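PDB 3L4E: uncharacterized peptidase Lmo0363 from Listeria monocytogenes, which is probably a serine-type peptidase of the S51 family, related to peptidase E, though its own substrates are uncharacterised. Local coordinates for residues F82-G87 with I117-G122. Numbering follows the deposited sequence.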
loop_
_atom_site.group_PDB
_atom_site.type_symbol
_atom_site.label_atom_id
_atom_site.label_comp_id
_atom_site.label_asym_id
_atom_site.label_seq_id
_atom_site.Cartn_x
_atom_site.Cartn_y
_atom_site.Cartn_z
ATOM N N PHE A 82 -0.815 -2.719 13.141
ATOM C CA PHE A 82 -1.121 -2.290 11.778
ATOM C C PHE A 82 -0.050 -2.755 10.815
ATOM O O PHE A 82 1.071 -3.045 11.225
ATOM C CB PHE A 82 -1.198 -0.763 11.685
ATOM C CG PHE A 82 -2.157 -0.131 12.658
ATOM C CD1 PHE A 82 -3.295 -0.795 13.072
ATOM C CD2 PHE A 82 -1.920 1.143 13.144
ATOM C CE1 PHE A 82 -4.168 -0.205 13.960
ATOM C CE2 PHE A 82 -2.794 1.738 14.031
ATOM C CZ PHE A 82 -3.917 1.065 14.440
ATOM N N ILE A 83 -0.408 -2.824 9.533
ATOM C CA ILE A 83 0.548 -3.084 8.463
ATOM C C ILE A 83 0.537 -1.867 7.540
ATOM O O ILE A 83 -0.529 -1.419 7.135
ATOM C CB ILE A 83 0.157 -4.349 7.650
ATOM C CG1 ILE A 83 0.085 -5.581 8.562
ATOM C CG2 ILE A 83 1.148 -4.594 6.501
ATOM C CD1 ILE A 83 -0.680 -6.755 7.954
ATOM N N TYR A 84 1.710 -1.321 7.226
ATOM C CA TYR A 84 1.806 -0.147 6.358
ATOM C C TYR A 84 2.792 -0.455 5.246
ATOM O O TYR A 84 3.922 -0.860 5.510
ATOM C CB TYR A 84 2.312 1.044 7.170
ATOM C CG TYR A 84 2.499 2.355 6.428
ATOM C CD1 TYR A 84 3.546 2.528 5.518
ATOM C CD2 TYR A 84 1.661 3.441 6.687
ATOM C CE1 TYR A 84 3.742 3.743 4.868
ATOM C CE2 TYR A 84 1.839 4.653 6.042
ATOM C CZ TYR A 84 2.880 4.801 5.136
ATOM O OH TYR A 84 3.049 6.017 4.508
ATOM N N VAL A 85 2.367 -0.244 4.005
ATOM C CA VAL A 85 3.212 -0.514 2.847
ATOM C C VAL A 85 3.438 0.780 2.077
ATOM O O VAL A 85 2.484 1.384 1.576
ATOM C CB VAL A 85 2.586 -1.592 1.943
ATOM C CG1 VAL A 85 3.449 -1.827 0.688
ATOM C CG2 VAL A 85 2.398 -2.891 2.726
ATOM N N THR A 86 4.702 1.207 1.990
ATOM C CA THR A 86 5.045 2.463 1.325
ATOM C C THR A 86 4.909 2.345 -0.186
ATOM O O THR A 86 4.874 1.241 -0.736
ATOM C CB THR A 86 6.501 2.900 1.595
ATOM O OG1 THR A 86 7.391 2.097 0.798
ATOM C CG2 THR A 86 6.874 2.787 3.079
ATOM N N GLY A 87 4.859 3.492 -0.855
ATOM C CA GLY A 87 4.941 3.526 -2.301
ATOM C C GLY A 87 6.285 3.042 -2.817
ATOM O O GLY A 87 7.187 2.722 -2.047
ATOM N N ILE A 117 -2.590 -0.424 5.693
ATOM C CA ILE A 117 -2.458 0.897 5.088
ATOM C C ILE A 117 -1.594 0.746 3.847
ATOM O O ILE A 117 -0.438 0.314 3.931
ATOM C CB ILE A 117 -1.793 1.902 6.037
ATOM C CG1 ILE A 117 -2.565 2.005 7.359
ATOM C CG2 ILE A 117 -1.650 3.272 5.348
ATOM C CD1 ILE A 117 -1.741 2.640 8.476
ATOM N N GLY A 118 -2.162 1.057 2.688
ATOM C CA GLY A 118 -1.435 0.895 1.440
ATOM C C GLY A 118 -1.254 2.195 0.694
ATOM O O GLY A 118 -2.244 2.829 0.314
ATOM N N GLU A 119 0.001 2.583 0.478
ATOM C CA GLU A 119 0.321 3.827 -0.216
ATOM C C GLU A 119 0.832 3.570 -1.622
ATOM O O GLU A 119 1.846 2.889 -1.800
ATOM C CB GLU A 119 1.396 4.593 0.543
ATOM C CG GLU A 119 1.874 5.836 -0.192
ATOM C CD GLU A 119 2.999 6.522 0.541
ATOM O OE1 GLU A 119 2.745 7.587 1.121
ATOM O OE2 GLU A 119 4.128 5.989 0.563
ATOM N N SER A 120 0.138 4.134 -2.609
ATOM C CA SER A 120 0.502 3.971 -4.017
ATOM C C SER A 120 0.723 2.497 -4.364
ATOM O O SER A 120 -0.236 1.733 -4.389
ATOM C CB SER A 120 1.706 4.843 -4.367
ATOM O OG SER A 120 1.343 6.211 -4.303
ATOM N N ALA A 121 1.963 2.090 -4.626
ATOM C CA ALA A 121 2.254 0.664 -4.867
ATOM C C ALA A 121 1.549 -0.245 -3.844
ATOM O O ALA A 121 1.038 -1.321 -4.189
ATOM C CB ALA A 121 3.759 0.405 -4.841
ATOM N N GLY A 122 1.519 0.185 -2.585
ATOM C CA GLY A 122 0.898 -0.609 -1.534
ATOM C C GLY A 122 -0.615 -0.670 -1.662
ATOM O O GLY A 122 -1.250 -1.610 -1.172
HETATM O O HOH W 1 5.332 6.165 2.960
#
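The Tyr84 ring meets Ile117 obliquely, CD2 lying 3.6 Å from Ile117 CG2, while Thr86 CG2 and a water sit at the ring's edge, in its plane. Beyond the two segments, Phe32 meets the ring with its plane nearly parallel, and Phe11 packs edge-to-face. With CG anti to the backbone N (chi1 179°), the phenol runs toward Glu119 on the same side of the sheet. The two polar ends do not bond directly: Tyr84 OH donates to the water at 2.8 Å, and the water donates to Glu119 OE2. The carboxylate, its plane 71° from the ring, also uses the anti lone pair of OE2 to take a nearly straight bond from Gly87 N (3.0 Å), and OE1 accepts from the backbone N of Phe11. Both oxygens of this buried acid are thus engaged, and its OE2 ties the end of strand 115-119 to the loop that follows strand 82-85, at Gly87.

Strands 82-85 and 115-119 run parallel, with Tyr84 paired to Ile117 and Val85 to Gly118. Backbone hydrogen bonds run from Ile117 N to Ile83 O (2.7 Å), from Val85 N to Ile117 O and from Glu119 N to Val85 O. On the other side of the sheet Val85 CG1 rests 3.6 Å from Gly122 CA, at the start of the helix. Ser120, with positive phi (50°), makes the sharp strand-to-helix turn between Gly118 and Gly122; its OG is hydrogen-bonded to Ser9 O. Beside His161, it is the probable charge-relay serine, consistent with a GxSxG nucleophile elbow.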